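Local coordinates for protein alkaline serine protease AL20 (Nesterenkonia abyssinica, PDB 3CP7) that cleaves peptide bonds as a secreted alkaline serine protease, probably by the Ser-His-Asp mechanism of the trypsin-like fold, at residues 3-15 against 19-31. Numbering follows the deposited sequence.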
# COMPACT_ATOMS: atom_id res chain seq x y z
N PRO A 3 29.11 5.86 11.64
CA PRO A 3 28.01 6.08 10.70
C PRO A 3 28.47 6.68 9.37
O PRO A 3 27.84 6.41 8.32
CB PRO A 3 27.11 7.07 11.44
CG PRO A 3 27.40 6.86 12.89
CD PRO A 3 28.83 6.41 12.98
N ALA A 4 29.55 7.47 9.40
CA ALA A 4 30.04 8.15 8.20
C ALA A 4 30.43 7.17 7.11
O ALA A 4 30.34 7.50 5.93
CB ALA A 4 31.21 9.08 8.50
N ASP A 5 30.81 5.96 7.50
CA ASP A 5 31.21 4.96 6.51
C ASP A 5 30.06 4.24 5.82
O ASP A 5 30.27 3.52 4.85
CB ASP A 5 32.19 3.96 7.13
CG ASP A 5 33.57 4.55 7.30
OD1 ASP A 5 34.02 5.31 6.40
OD2 ASP A 5 34.21 4.26 8.33
N SER A 6 28.84 4.42 6.31
CA SER A 6 27.67 3.75 5.72
C SER A 6 26.49 4.71 5.69
O SER A 6 25.49 4.47 6.38
CB SER A 6 27.33 2.47 6.50
OG SER A 6 27.07 2.76 7.86
N PRO A 7 26.59 5.81 4.92
CA PRO A 7 25.60 6.88 4.98
C PRO A 7 24.22 6.54 4.41
O PRO A 7 23.29 7.31 4.59
CB PRO A 7 26.24 8.00 4.16
CG PRO A 7 27.14 7.29 3.21
CD PRO A 7 27.69 6.13 3.99
N HIS A 8 24.11 5.40 3.73
CA HIS A 8 22.81 4.90 3.32
C HIS A 8 21.96 4.49 4.53
O HIS A 8 20.74 4.51 4.45
CB HIS A 8 22.93 3.74 2.33
CG HIS A 8 23.94 2.70 2.72
ND1 HIS A 8 23.59 1.56 3.42
CD2 HIS A 8 25.27 2.61 2.50
CE1 HIS A 8 24.67 0.82 3.61
NE2 HIS A 8 25.70 1.43 3.05
N ILE A 9 22.61 4.13 5.64
CA ILE A 9 21.88 3.80 6.88
C ILE A 9 21.61 5.10 7.64
O ILE A 9 22.48 5.97 7.71
CB ILE A 9 22.68 2.83 7.79
CG1 ILE A 9 23.28 1.68 6.99
CG2 ILE A 9 21.75 2.30 8.89
CD1 ILE A 9 24.16 0.74 7.81
N GLY A 10 20.42 5.24 8.22
CA GLY A 10 20.10 6.47 8.92
C GLY A 10 19.07 6.29 10.01
O GLY A 10 18.50 5.21 10.16
N LYS A 11 18.85 7.38 10.74
CA LYS A 11 17.92 7.40 11.87
C LYS A 11 16.59 7.96 11.38
O LYS A 11 16.56 8.80 10.48
CB LYS A 11 18.50 8.25 13.00
CG LYS A 11 17.67 8.29 14.28
CD LYS A 11 18.37 9.12 15.32
CE LYS A 11 17.57 9.23 16.60
NZ LYS A 11 17.62 8.00 17.44
N VAL A 12 15.49 7.47 11.97
CA VAL A 12 14.15 7.92 11.61
C VAL A 12 13.51 8.60 12.84
O VAL A 12 13.66 8.11 13.96
CB VAL A 12 13.27 6.73 11.16
CG1 VAL A 12 11.81 7.12 11.08
CG2 VAL A 12 13.73 6.20 9.81
N PHE A 13 12.84 9.72 12.60
CA PHE A 13 12.00 10.36 13.61
C PHE A 13 10.58 10.38 13.07
O PHE A 13 10.36 10.59 11.88
CB PHE A 13 12.44 11.81 13.87
CG PHE A 13 13.86 11.95 14.34
CD1 PHE A 13 14.91 11.94 13.44
CD2 PHE A 13 14.14 12.11 15.70
CE1 PHE A 13 16.22 12.08 13.87
CE2 PHE A 13 15.45 12.24 16.14
CZ PHE A 13 16.49 12.24 15.23
N PHE A 14 9.60 10.15 13.93
CA PHE A 14 8.20 10.28 13.53
C PHE A 14 7.32 10.55 14.74
O PHE A 14 7.76 10.40 15.88
CB PHE A 14 7.72 9.05 12.73
CG PHE A 14 7.61 7.78 13.55
CD1 PHE A 14 6.39 7.40 14.09
CD2 PHE A 14 8.71 6.95 13.73
CE1 PHE A 14 6.27 6.23 14.83
CE2 PHE A 14 8.59 5.78 14.47
CZ PHE A 14 7.37 5.41 15.01
N SER A 15 6.07 10.93 14.48
CA SER A 15 5.11 11.18 15.55
C SER A 15 3.80 10.46 15.30
O SER A 15 3.45 10.17 14.16
CB SER A 15 4.85 12.68 15.69
OG SER A 15 6.04 13.37 16.01
N GLY A 19 2.64 10.33 20.73
CA GLY A 19 3.85 11.12 20.97
C GLY A 19 4.89 11.02 19.88
O GLY A 19 4.57 10.71 18.73
N ASP A 20 6.15 11.29 20.25
CA ASP A 20 7.29 11.25 19.33
C ASP A 20 8.09 9.97 19.50
O ASP A 20 8.37 9.54 20.62
CB ASP A 20 8.19 12.46 19.55
CG ASP A 20 7.46 13.77 19.38
OD1 ASP A 20 6.45 13.81 18.64
OD2 ASP A 20 7.89 14.77 20.00
N PHE A 21 8.47 9.39 18.36
CA PHE A 21 9.17 8.10 18.35
C PHE A 21 10.37 8.14 17.41
O PHE A 21 10.52 9.06 16.62
CB PHE A 21 8.20 6.99 17.94
CG PHE A 21 7.07 6.80 18.92
CD1 PHE A 21 5.88 7.52 18.76
CD2 PHE A 21 7.21 5.93 19.99
CE1 PHE A 21 4.84 7.37 19.69
CE2 PHE A 21 6.17 5.77 20.91
CZ PHE A 21 4.99 6.49 20.76
N VAL A 22 11.21 7.12 17.52
CA VAL A 22 12.39 6.99 16.69
C VAL A 22 12.51 5.56 16.14
O VAL A 22 12.03 4.60 16.73
CB VAL A 22 13.67 7.44 17.46
CG1 VAL A 22 13.93 6.57 18.68
CG2 VAL A 22 14.85 7.51 16.55
N CYS A 23 13.13 5.45 14.97
CA CYS A 23 13.33 4.16 14.29
C CYS A 23 14.64 4.27 13.50
O CYS A 23 15.44 5.19 13.72
CB CYS A 23 12.14 3.83 13.38
SG CYS A 23 10.86 2.74 14.10
N SER A 24 14.85 3.33 12.58
CA SER A 24 16.01 3.34 11.70
C SER A 24 15.51 2.99 10.30
O SER A 24 14.39 2.51 10.13
CB SER A 24 17.03 2.32 12.19
OG SER A 24 17.45 2.59 13.53
N ALA A 25 16.35 3.23 9.30
CA ALA A 25 16.01 2.89 7.92
C ALA A 25 17.27 2.86 7.07
O ALA A 25 18.36 3.16 7.55
CB ALA A 25 15.01 3.88 7.35
N ASN A 26 17.10 2.53 5.79
CA ASN A 26 18.24 2.38 4.91
C ASN A 26 17.88 2.70 3.47
O ASN A 26 16.88 2.22 2.97
CB ASN A 26 18.76 0.94 5.00
CG ASN A 26 20.06 0.73 4.23
OD1 ASN A 26 21.06 1.40 4.48
ND2 ASN A 26 20.04 -0.21 3.28
N ILE A 27 18.71 3.50 2.81
CA ILE A 27 18.51 3.80 1.39
C ILE A 27 18.78 2.55 0.55
O ILE A 27 19.89 2.01 0.58
CB ILE A 27 19.41 4.95 0.87
CG1 ILE A 27 19.24 6.21 1.72
CG2 ILE A 27 19.09 5.24 -0.60
CD1 ILE A 27 20.26 7.32 1.40
N VAL A 28 17.77 2.12 -0.19
CA VAL A 28 17.91 0.98 -1.11
C VAL A 28 17.82 1.50 -2.54
O VAL A 28 17.11 2.46 -2.82
CB VAL A 28 16.85 -0.13 -0.85
CG1 VAL A 28 17.18 -0.84 0.47
CG2 VAL A 28 15.41 0.42 -0.87
N ALA A 29 18.59 0.87 -3.43
CA ALA A 29 18.63 1.31 -4.84
C ALA A 29 17.22 1.34 -5.40
O ALA A 29 16.48 0.37 -5.23
CB ALA A 29 19.50 0.39 -5.64
N SER A 30 16.84 2.43 -6.05
CA SER A 30 15.48 2.58 -6.56
C SER A 30 15.44 3.45 -7.80
O SER A 30 16.20 4.42 -7.91
CB SER A 30 14.60 3.23 -5.50
OG SER A 30 15.03 4.54 -5.19
N ALA A 31 14.52 3.15 -8.71
CA ALA A 31 14.33 4.01 -9.88
C ALA A 31 14.07 5.46 -9.48
O ALA A 31 14.61 6.40 -10.10
CB ALA A 31 13.21 3.49 -10.77
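Beside the disulfide cysteine Cys23, the ring of Phe14 meets two residues of the opposite strand in two different ways. CB of Phe21 sits over one face, 3.8 Å from the Phe14 ring centroid, a CH-pi contact, while SG of Cys23 comes to the ring's edge, 3.8 Å from CE2. With chi1 at 69°, Phe14 CG lies between its own N and carbonyl carbon, which swings the ring across toward strand 19-27; the Phe21 ring turns outward, so the two rings barely overlap. A flat aromatic suits this place because it offers a face to carbon and an edge to sulfur.

Under these side chains the strands form an antiparallel hairpin ladder, paired Gly10 with Ala25, Val12 with Cys23 and Phe14 with Phe21 by two hydrogen bonds each. Small Ala25 leaves its CB for Val12 CG2, 3.6 Å away. Near the turn, Ser15 OG donates to Asp20 OD1 (2.7 Å) from above the carboxylate plane.

At the far end ND1 of His8 donates to OD1 of Asn26 at 2.7 Å, nearly straight at 164° and on a carbonyl lone pair, with OD1 close to the imidazole plane. The Asn26 amide also gives ND2 to Gln183 and Ser113, so one buried group serves as acceptor and donor. A leucine here would probably leave ND1 of His8 without its acceptor and strip Gln183 and Ser113 of their shared donor.

The hairpin belongs to the six-stranded barrel of this trypsin-like protease: strand 9-16 pairs on its other side with strand 55-59, whose Phe57 packs on Val12, Ala25 and Ile27, while Cys23 is tied to Cys42, next to His41 of the likely catalytic triad, and Ile9 and Asn26 lean on strand 172-175 of the second sheet.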